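Local coordinates for hypothetical 30.2 KD protein c25g10.02 IN chromosome I (Schizosaccharomyces pombe, PDB 1KCF), which resolves four-way Holliday junctions in mitochondrial DNA as a homodimeric endonuclease, cutting at the point of strand exchange and probably helping to maintain the mitochondrial genome, at residues His11-Thr16 with Arg29-Ser34; Ala57-Asn60 with Lys64-Ile67; Glu73-Thr76 with Gly80-Ile83; Ser123-Ala126 with Glu130-Leu133. All blocks are in the same frame, centred on the assembly; numbering follows the deposited sequence.

Interaction 1: residues His11-Thr16 with Arg29-Ser34; sequences HICKLT and RRIVDS
C13 and I31 mark the nearest passage of the two helix ends, helix 6-15 and helix 26-33, with their CA atoms 7.1 Å apart and no hydrogen bond running between the backbones. The join is made by side chains. I31 does most of the reaching: CG1 stands anti to the carbonyl carbon (chi1 -62°) and the branch continues straight, which carries CD1 across the gap to the other helix. There it presses on the CG2 branch of I12, and the two isoleucines cross at about a right angle. At 3.5 Å, the I12 CG2 to I31 CD1 separation is tighter than ordinary van der Waals contact. C13 adds a looser touch, its SG lying 4.3 Å from CG1 of I31. Each segment also ends with a hydroxyl that returns to its own backbone. The OG1 of T16 donates to the O of I12 at 2.8 Å, arriving tilted out of the carbonyl plane. The OG of S34 donates to the O of I31 over 2.7 Å, here in the carbonyl plane. Because the N of S34 also donates to I31 O, two hydrogen bonds grip that one oxygen. L18, in the loop between the helices, packs on both C13 and I31, while C252 of helix 224-253 also touches I31, and L245 of the same helix meets T16 and S34. Two helices closed over a small apolar core and joined by a loop are the hallmark of the SAP motif, which in other proteins commonly binds DNA.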
loop_
_atom_site.group_PDB
_atom_site.type_symbol
_atom_site.label_atom_id
_atom_site.label_comp_id
_atom_site.label_asym_id
_atom_site.label_seq_id
_atom_site.Cartn_x
_atom_site.Cartn_y
_atom_site.Cartn_z
ATOM N N HIS A 11 -32.934 1.390 -8.165
ATOM C CA HIS A 11 -33.288 1.805 -6.814
ATOM C C HIS A 11 -32.831 0.737 -5.827
ATOM O O HIS A 11 -32.260 1.047 -4.781
ATOM C CB HIS A 11 -34.800 2.010 -6.701
ATOM C CG HIS A 11 -35.250 2.422 -5.334
ATOM N ND1 HIS A 11 -34.865 3.609 -4.749
ATOM C CD2 HIS A 11 -36.038 1.794 -4.427
ATOM C CE1 HIS A 11 -35.394 3.695 -3.541
ATOM N NE2 HIS A 11 -36.110 2.607 -3.321
ATOM N N ILE A 12 -33.088 -0.521 -6.171
ATOM C CA ILE A 12 -32.694 -1.647 -5.336
ATOM C C ILE A 12 -31.172 -1.663 -5.166
ATOM O O ILE A 12 -30.658 -1.934 -4.076
ATOM C CB ILE A 12 -33.157 -2.990 -5.960
ATOM C CG1 ILE A 12 -34.689 -3.063 -5.940
ATOM C CG2 ILE A 12 -32.553 -4.167 -5.204
ATOM C CD1 ILE A 12 -35.255 -4.353 -6.496
ATOM N N CYS A 13 -30.453 -1.370 -6.246
ATOM C CA CYS A 13 -28.996 -1.346 -6.197
ATOM C C CYS A 13 -28.512 -0.290 -5.215
ATOM O O CYS A 13 -27.559 -0.515 -4.469
ATOM C CB CYS A 13 -28.416 -1.081 -7.588
ATOM S SG CYS A 13 -28.487 -2.527 -8.683
ATOM N N LYS A 14 -29.180 0.858 -5.207
ATOM C CA LYS A 14 -28.816 1.934 -4.301
ATOM C C LYS A 14 -29.132 1.559 -2.856
ATOM O O LYS A 14 -28.433 1.976 -1.935
ATOM C CB LYS A 14 -29.559 3.220 -4.669
ATOM C CG LYS A 14 -29.362 4.346 -3.667
ATOM C CD LYS A 14 -30.092 5.619 -4.082
ATOM C CE LYS A 14 -29.497 6.215 -5.346
ATOM N NZ LYS A 14 -30.183 7.473 -5.738
ATOM N N LEU A 15 -30.186 0.771 -2.664
ATOM C CA LEU A 15 -30.587 0.353 -1.327
ATOM C C LEU A 15 -29.718 -0.778 -0.798
ATOM O O LEU A 15 -29.769 -1.099 0.387
ATOM C CB LEU A 15 -32.050 -0.100 -1.321
ATOM C CG LEU A 15 -33.169 0.904 -1.608
ATOM C CD1 LEU A 15 -34.501 0.177 -1.529
ATOM C CD2 LEU A 15 -33.138 2.052 -0.608
ATOM N N THR A 16 -28.922 -1.383 -1.674
ATOM C CA THR A 16 -28.054 -2.485 -1.279
ATOM C C THR A 16 -26.578 -2.171 -1.496
ATOM O O THR A 16 -25.728 -3.056 -1.414
ATOM C CB THR A 16 -28.406 -3.766 -2.054
ATOM O OG1 THR A 16 -28.369 -3.498 -3.458
ATOM C CG2 THR A 16 -29.801 -4.258 -1.672
ATOM N N ARG A 29 -28.798 -9.903 -12.088
ATOM C CA ARG A 29 -27.747 -10.861 -11.767
ATOM C C ARG A 29 -26.855 -10.355 -10.642
ATOM O O ARG A 29 -26.453 -11.120 -9.768
ATOM C CB ARG A 29 -26.906 -11.149 -13.012
ATOM N N ARG A 30 -26.544 -9.065 -10.678
ATOM C CA ARG A 30 -25.701 -8.444 -9.661
ATOM C C ARG A 30 -26.332 -8.607 -8.280
ATOM O O ARG A 30 -25.669 -9.017 -7.324
ATOM C CB ARG A 30 -25.521 -6.960 -9.984
ATOM C CG ARG A 30 -24.574 -6.214 -9.061
ATOM C CD ARG A 30 -24.296 -4.845 -9.641
ATOM N NE ARG A 30 -23.776 -4.964 -11.000
ATOM C CZ ARG A 30 -23.906 -4.035 -11.941
ATOM N NH1 ARG A 30 -24.546 -2.904 -11.677
ATOM N NH2 ARG A 30 -23.392 -4.238 -13.146
ATOM N N ILE A 31 -27.619 -8.284 -8.191
ATOM C CA ILE A 31 -28.364 -8.398 -6.944
ATOM C C ILE A 31 -28.395 -9.852 -6.480
ATOM O O ILE A 31 -27.914 -10.179 -5.394
ATOM C CB ILE A 31 -29.818 -7.901 -7.126
ATOM C CG1 ILE A 31 -29.808 -6.423 -7.520
ATOM C CG2 ILE A 31 -30.619 -8.111 -5.842
ATOM C CD1 ILE A 31 -31.171 -5.872 -7.885
ATOM N N VAL A 32 -28.955 -10.718 -7.316
ATOM C CA VAL A 32 -29.075 -12.138 -7.005
ATOM C C VAL A 32 -27.743 -12.810 -6.669
ATOM O O VAL A 32 -27.678 -13.691 -5.808
ATOM C CB VAL A 32 -29.720 -12.904 -8.189
ATOM C CG1 VAL A 32 -29.798 -14.393 -7.877
ATOM C CG2 VAL A 32 -31.108 -12.347 -8.475
ATOM N N ASP A 33 -26.682 -12.391 -7.350
ATOM C CA ASP A 33 -25.364 -12.978 -7.144
ATOM C C ASP A 33 -24.499 -12.271 -6.107
ATOM O O ASP A 33 -23.381 -12.703 -5.839
ATOM C CB ASP A 33 -24.623 -13.045 -8.479
ATOM C CG ASP A 33 -25.284 -13.993 -9.462
ATOM O OD1 ASP A 33 -25.303 -13.678 -10.672
ATOM O OD2 ASP A 33 -25.777 -15.055 -9.022
ATOM N N SER A 34 -25.008 -11.189 -5.528
ATOM C CA SER A 34 -24.257 -10.460 -4.507
ATOM C C SER A 34 -23.854 -11.440 -3.408
ATOM O O SER A 34 -24.691 -12.168 -2.881
ATOM C CB SER A 34 -25.121 -9.353 -3.907
ATOM O OG SER A 34 -26.268 -9.909 -3.289
#

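Interaction 2: residues Ala57-Asn60 with Lys64-Ile67; sequences ASQN and KVII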
loop_
_atom_site.group_PDB
_atom_site.type_symbol
_atom_site.label_atom_id
_atom_site.label_comp_id
_atom_site.label_asym_id
_atom_site.label_seq_id
_atom_site.Cartn_x
_atom_site.Cartn_y
_atom_site.Cartn_z
ATOM N N ALA A 57 -19.493 -2.804 15.040
ATOM C CA ALA A 57 -20.883 -3.102 15.360
ATOM C C ALA A 57 -21.372 -4.470 14.896
ATOM O O ALA A 57 -20.677 -5.182 14.175
ATOM C CB ALA A 57 -21.767 -2.024 14.768
ATOM N N SER A 58 -22.584 -4.819 15.320
ATOM C CA SER A 58 -23.219 -6.087 14.963
ATOM C C SER A 58 -24.701 -5.846 14.685
ATOM O O SER A 58 -25.304 -4.930 15.248
ATOM C CB SER A 58 -23.077 -7.101 16.103
ATOM O OG SER A 58 -21.717 -7.385 16.379
ATOM N N GLN A 59 -25.287 -6.661 13.814
ATOM C CA GLN A 59 -26.697 -6.509 13.489
ATOM C C GLN A 59 -27.534 -7.328 14.456
ATOM O O GLN A 59 -27.292 -8.519 14.656
ATOM C CB GLN A 59 -26.980 -6.954 12.056
ATOM C CG GLN A 59 -28.367 -6.568 11.575
ATOM C CD GLN A 59 -28.329 -5.755 10.297
ATOM O OE1 GLN A 59 -27.958 -6.261 9.236
ATOM N NE2 GLN A 59 -28.707 -4.484 10.393
ATOM N N ASN A 60 -28.521 -6.665 15.051
ATOM C CA ASN A 60 -29.417 -7.267 16.030
ATOM C C ASN A 60 -30.473 -8.170 15.390
ATOM O O ASN A 60 -30.705 -8.117 14.180
ATOM C CB ASN A 60 -30.100 -6.147 16.820
ATOM C CG ASN A 60 -30.752 -6.637 18.083
ATOM O OD1 ASN A 60 -30.128 -7.324 18.891
ATOM N ND2 ASN A 60 -32.012 -6.272 18.273
ATOM N N LYS A 64 -31.589 -4.347 14.118
ATOM C CA LYS A 64 -31.060 -3.080 14.599
ATOM C C LYS A 64 -29.548 -3.149 14.710
ATOM O O LYS A 64 -28.985 -4.195 15.029
ATOM C CB LYS A 64 -31.665 -2.717 15.956
ATOM C CG LYS A 64 -33.107 -2.261 15.861
ATOM C CD LYS A 64 -33.596 -1.700 17.176
ATOM C CE LYS A 64 -35.021 -1.192 17.051
ATOM N NZ LYS A 64 -35.492 -0.600 18.335
ATOM N N VAL A 65 -28.890 -2.030 14.436
ATOM C CA VAL A 65 -27.442 -1.973 14.513
ATOM C C VAL A 65 -27.002 -1.705 15.943
ATOM O O VAL A 65 -27.457 -0.754 16.572
ATOM C CB VAL A 65 -26.880 -0.865 13.611
ATOM C CG1 VAL A 65 -25.366 -0.805 13.752
ATOM C CG2 VAL A 65 -27.286 -1.122 12.167
ATOM N N ILE A 66 -26.113 -2.552 16.450
ATOM C CA ILE A 66 -25.608 -2.405 17.803
ATOM C C ILE A 66 -24.129 -2.048 17.764
ATOM O O ILE A 66 -23.304 -2.818 17.274
ATOM C CB ILE A 66 -25.795 -3.705 18.608
ATOM C CG1 ILE A 66 -27.262 -4.140 18.541
ATOM C CG2 ILE A 66 -25.371 -3.482 20.064
ATOM C CD1 ILE A 66 -27.529 -5.496 19.146
ATOM N N ILE A 67 -23.800 -0.871 18.280
ATOM C CA ILE A 67 -22.424 -0.403 18.305
ATOM C C ILE A 67 -21.686 -0.901 19.546
ATOM O O ILE A 67 -22.155 -0.724 20.670
ATOM C CB ILE A 67 -22.384 1.140 18.260
ATOM C CG1 ILE A 67 -22.927 1.620 16.907
ATOM C CG2 ILE A 67 -20.967 1.643 18.514
ATOM C CD1 ILE A 67 -22.940 3.117 16.721
#
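I66 and N60 meet on the S58 and I66 side of the hairpin, the isoleucine running obliquely across the asparagine. CG1 of I66 is anti to the carbonyl carbon (chi1 -54°), which swings CD1 toward the end of the opposite strand. There CD1 of I66 comes to 3.2 Å from OD1 of N60, so an apolar tip lies against the amide. Replacing I66 with an alanine would remove this arm and would probably open a gap beside N60, leaving its side chain freer to turn. S58 shares this face, and its hydroxyl is hydrogen-bonded to H68 and to the backbone of R41. On the other face, CB of A57 rests 3.9 Å from CG1 of V65, with I67 alongside. V65 and Q59 on this side pack against helix 224-253, the helix that carries the magnesium ligand D230. S58 and I66 form the hydrogen-bonded pair between the strands: S58 N donates to I66 O at 2.9 Å, and I66 N to S58 O at 2.8 Å, this second bond being nearly straight at 165°. A57 with I67 and Q59 with V65 are the flanking non-hydrogen-bonded pairs. The whole is an antiparallel beta hairpin, strands 52-59 and 65-73, within the mixed sheet of the RNase H-like fold that the RuvC resolvase family shares.

Interaction 3: residues Glu73-Thr76 with Gly80-Ile83; sequences ENLT and GLDI
One hydrogen bond joins G80 to E73, whose carboxylate accepts it. The backbone N of G80 donates to OE2 of E73 over 3.1 Å, with an N-H...O angle of 162°. The donor comes from well above the carboxylate plane, 63° out of it, so the bond is straight at the hydrogen but steep on the acceptor. The other oxygen, OE1, is hydrogen-bonded to the hydroxyl of S71, so the carboxylate has a partner on each oxygen and its rotation is probably restrained. A bend in the glutamate chain (chi2 -72°) brings the group over to the glycine. With an alanine in place of E73, the N-H of G80 would probably be left without its mate and the S71 hydroxyl without its carboxylate. Apolar packing makes up the rest. The stem of E73 also packs on L81, with its CG 4.2 Å from CG of L81. Next to it, CD2 of L75 touches two side chains of the second segment, at 4.4 Å to CD1 of L81 and 4.2 Å to CD1 of I83. L101 of helix 91-109 packs on L75, L81 and I83, and F52 of the neighbouring strand on L75 and L81, so the loop is tied to the sheet and to helix 91-109. N79, just before G80, accepts a hydrogen bond at OD1 from the N of I83. Here strand 65-73 ends and the chain turns back toward helix 91-109: the loop opens a beta-alpha-beta crossover to the parallel strand 113-118 in the RNase H-like fold.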
loop_
_atom_site.group_PDB
_atom_site.type_symbol
_atom_site.label_atom_id
_atom_site.label_comp_id
_atom_site.label_asym_id
_atom_site.label_seq_id
_atom_site.Cartn_x
_atom_site.Cartn_y
_atom_site.Cartn_z
ATOM N N GLU A 73 -9.341 8.604 16.071
ATOM C CA GLU A 73 -8.029 8.763 16.675
ATOM C C GLU A 73 -7.025 9.493 15.799
ATOM O O GLU A 73 -7.139 9.509 14.579
ATOM C CB GLU A 73 -7.463 7.384 17.018
ATOM C CG GLU A 73 -8.424 6.489 17.780
ATOM C CD GLU A 73 -8.626 6.935 19.209
ATOM O OE1 GLU A 73 -9.515 6.374 19.886
ATOM O OE2 GLU A 73 -7.890 7.839 19.657
ATOM N N ASN A 74 -6.039 10.094 16.451
ATOM C CA ASN A 74 -4.971 10.796 15.762
ATOM C C ASN A 74 -3.752 9.925 16.023
ATOM O O ASN A 74 -3.175 9.961 17.108
ATOM C CB ASN A 74 -4.778 12.193 16.352
ATOM C CG ASN A 74 -3.705 12.989 15.629
ATOM O OD1 ASN A 74 -3.700 14.219 15.669
ATOM N ND2 ASN A 74 -2.788 12.290 14.969
ATOM N N LEU A 75 -3.386 9.127 15.023
ATOM C CA LEU A 75 -2.267 8.198 15.122
ATOM C C LEU A 75 -0.895 8.858 15.276
ATOM O O LEU A 75 0.126 8.176 15.317
ATOM C CB LEU A 75 -2.275 7.271 13.900
ATOM C CG LEU A 75 -3.626 6.597 13.604
ATOM C CD1 LEU A 75 -3.494 5.642 12.423
ATOM C CD2 LEU A 75 -4.110 5.843 14.837
ATOM N N THR A 76 -0.875 10.183 15.368
ATOM C CA THR A 76 0.372 10.927 15.524
ATOM C C THR A 76 0.613 11.288 16.987
ATOM O O THR A 76 1.744 11.559 17.392
ATOM C CB THR A 76 0.348 12.226 14.680
ATOM O OG1 THR A 76 0.469 11.892 13.293
ATOM C CG2 THR A 76 1.489 13.151 15.073
ATOM N N GLY A 80 -6.433 6.191 21.776
ATOM C CA GLY A 80 -7.048 5.031 22.393
ATOM C C GLY A 80 -6.614 3.686 21.842
ATOM O O GLY A 80 -6.831 2.661 22.484
ATOM N N LEU A 81 -6.006 3.674 20.658
ATOM C CA LEU A 81 -5.558 2.420 20.064
ATOM C C LEU A 81 -4.181 2.015 20.575
ATOM O O LEU A 81 -3.628 0.995 20.163
ATOM C CB LEU A 81 -5.536 2.528 18.535
ATOM C CG LEU A 81 -6.920 2.580 17.876
ATOM C CD1 LEU A 81 -6.783 2.767 16.370
ATOM C CD2 LEU A 81 -7.677 1.296 18.190
ATOM N N ASP A 82 -3.631 2.824 21.476
ATOM C CA ASP A 82 -2.322 2.548 22.054
ATOM C C ASP A 82 -1.267 2.347 20.972
ATOM O O ASP A 82 -0.504 1.383 21.005
ATOM C CB ASP A 82 -2.401 1.313 22.951
ATOM N N ILE A 83 -1.227 3.265 20.014
ATOM C CA ILE A 83 -0.266 3.187 18.925
ATOM C C ILE A 83 0.778 4.288 19.062
ATOM O O ILE A 83 0.464 5.477 18.998
ATOM C CB ILE A 83 -0.981 3.298 17.555
ATOM C CG1 ILE A 83 -1.823 2.043 17.321
ATOM C CG2 ILE A 83 0.033 3.478 16.432
ATOM C CD1 ILE A 83 -2.645 2.074 16.063
#

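Interaction 4: residues Ser123-Ala126 with Glu130-Leu133; sequences SGIA and EWTL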
loop_
_atom_site.group_PDB
_atom_site.type_symbol
_atom_site.label_atom_id
_atom_site.label_comp_id
_atom_site.label_asym_id
_atom_site.label_seq_id
_atom_site.Cartn_x
_atom_site.Cartn_y
_atom_site.Cartn_z
ATOM N N SER A 123 -9.429 20.292 3.503
ATOM C CA SER A 123 -8.269 21.114 3.170
ATOM C C SER A 123 -7.424 21.503 4.377
ATOM O O SER A 123 -6.245 21.804 4.237
ATOM C CB SER A 123 -8.696 22.371 2.383
ATOM O OG SER A 123 -9.485 23.267 3.155
ATOM N N GLY A 124 -8.019 21.479 5.564
ATOM C CA GLY A 124 -7.280 21.836 6.762
ATOM C C GLY A 124 -6.300 20.775 7.239
ATOM O O GLY A 124 -5.294 21.101 7.870
ATOM N N ILE A 125 -6.584 19.509 6.938
ATOM C CA ILE A 125 -5.722 18.410 7.362
ATOM C C ILE A 125 -4.386 18.369 6.632
ATOM O O ILE A 125 -3.336 18.270 7.262
ATOM C CB ILE A 125 -6.437 17.042 7.201
ATOM C CG1 ILE A 125 -7.394 16.830 8.376
ATOM C CG2 ILE A 125 -5.418 15.897 7.143
ATOM C CD1 ILE A 125 -8.181 15.539 8.313
ATOM N N ALA A 126 -4.418 18.437 5.309
ATOM C CA ALA A 126 -3.184 18.406 4.545
ATOM C C ALA A 126 -3.441 18.764 3.098
ATOM O O ALA A 126 -4.585 18.970 2.694
ATOM C CB ALA A 126 -2.550 17.026 4.638
ATOM N N GLU A 130 -0.118 15.259 -0.454
ATOM C CA GLU A 130 0.263 14.573 0.773
ATOM C C GLU A 130 -0.826 13.621 1.263
ATOM O O GLU A 130 -0.550 12.467 1.586
ATOM C CB GLU A 130 0.584 15.592 1.867
ATOM C CG GLU A 130 1.652 16.595 1.478
ATOM C CD GLU A 130 1.944 17.595 2.583
ATOM O OE1 GLU A 130 0.980 18.089 3.213
ATOM O OE2 GLU A 130 3.136 17.895 2.812
ATOM N N TRP A 131 -2.060 14.108 1.310
ATOM C CA TRP A 131 -3.179 13.301 1.772
ATOM C C TRP A 131 -3.375 12.076 0.888
ATOM O O TRP A 131 -3.554 10.964 1.384
ATOM C CB TRP A 131 -4.463 14.124 1.766
ATOM C CG TRP A 131 -5.618 13.404 2.367
ATOM C CD1 TRP A 131 -5.867 13.214 3.699
ATOM C CD2 TRP A 131 -6.684 12.760 1.660
ATOM N NE1 TRP A 131 -7.025 12.494 3.862
ATOM C CE2 TRP A 131 -7.545 12.203 2.629
ATOM C CE3 TRP A 131 -6.993 12.599 0.305
ATOM C CZ2 TRP A 131 -8.702 11.496 2.281
ATOM C CZ3 TRP A 131 -8.142 11.897 -0.041
ATOM C CH2 TRP A 131 -8.983 11.354 0.946
ATOM N N THR A 132 -3.356 12.304 -0.421
ATOM C CA THR A 132 -3.523 11.242 -1.403
ATOM C C THR A 132 -2.487 10.140 -1.214
ATOM O O THR A 132 -2.821 8.960 -1.242
ATOM C CB THR A 132 -3.410 11.799 -2.834
ATOM O OG1 THR A 132 -4.541 12.634 -3.105
ATOM C CG2 THR A 132 -3.365 10.672 -3.856
ATOM N N LEU A 133 -1.233 10.535 -1.014
ATOM C CA LEU A 133 -0.153 9.572 -0.825
ATOM C C LEU A 133 -0.256 8.829 0.505
ATOM O O LEU A 133 -0.082 7.610 0.556
ATOM C CB LEU A 133 1.204 10.281 -0.927
ATOM C CG LEU A 133 1.631 10.689 -2.345
ATOM C CD1 LEU A 133 2.842 11.615 -2.289
ATOM C CD2 LEU A 133 1.944 9.435 -3.163
#
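A126 and I125 lie against the first turn of helix 128-151, in the RNase H-like resolvase fold, where the chain leaving strand 113-118 loops round before becoming helical. The contact has no hydrogen bond across it and is light, burying 144 Å² in all. Its closest touch is between CB of A126 and OE1 of E130, at 4.0 Å. E130 gets there with an extended chain, which lays its carboxylate alongside the alanine methyl; R134 forms with that oxygen a long, weak ion pair. I125 approaches the indole of W131 obliquely, its CG2 4.4 Å from CD1 at the pyrrole side of the ring. The indole is turned to that position by CG standing anti to the backbone N (chi1 -174°). In the next shell, Y121 meets the W131 ring edge-to-face, so the indole has a second neighbour besides I125. T127 sits between the segments, and its OG1 is hydrogen-bonded to the N of E130, tying the loop to the start of the helix. Farther along the helix, T132 packs on L133 of the second subunit and L133 on N136 of the second subunit, which puts this turn beside the dimer interface. The side chain of W131 is about 8 Å from that of D46 and about 9 Å from that of D230, two residues that bind magnesium. Y121 reaches back to the loop as well: its OH is hydrogen-bonded to the backbone O of A126.

The four contacts follow one another along the chain, and none touches another. Interaction 1 belongs to the N-terminal SAP region, while the other three lie in the resolvase domain; helix 224-253 connects the two parts, packing on the SAP helices and on the hairpin of interaction 2. Interactions 2 and 3 share strand 65-73, one near its beginning and one at its end, with centres about 25 Å apart. Interaction 3, in a loop, is nearest to interaction 4, at a loop-to-helix junction, about 18 Å between centres; both have a side chain within about 10 Å of that of D46. The centres of interactions 1 and 3 are about 37 Å apart, on opposite sides of the chain's centre.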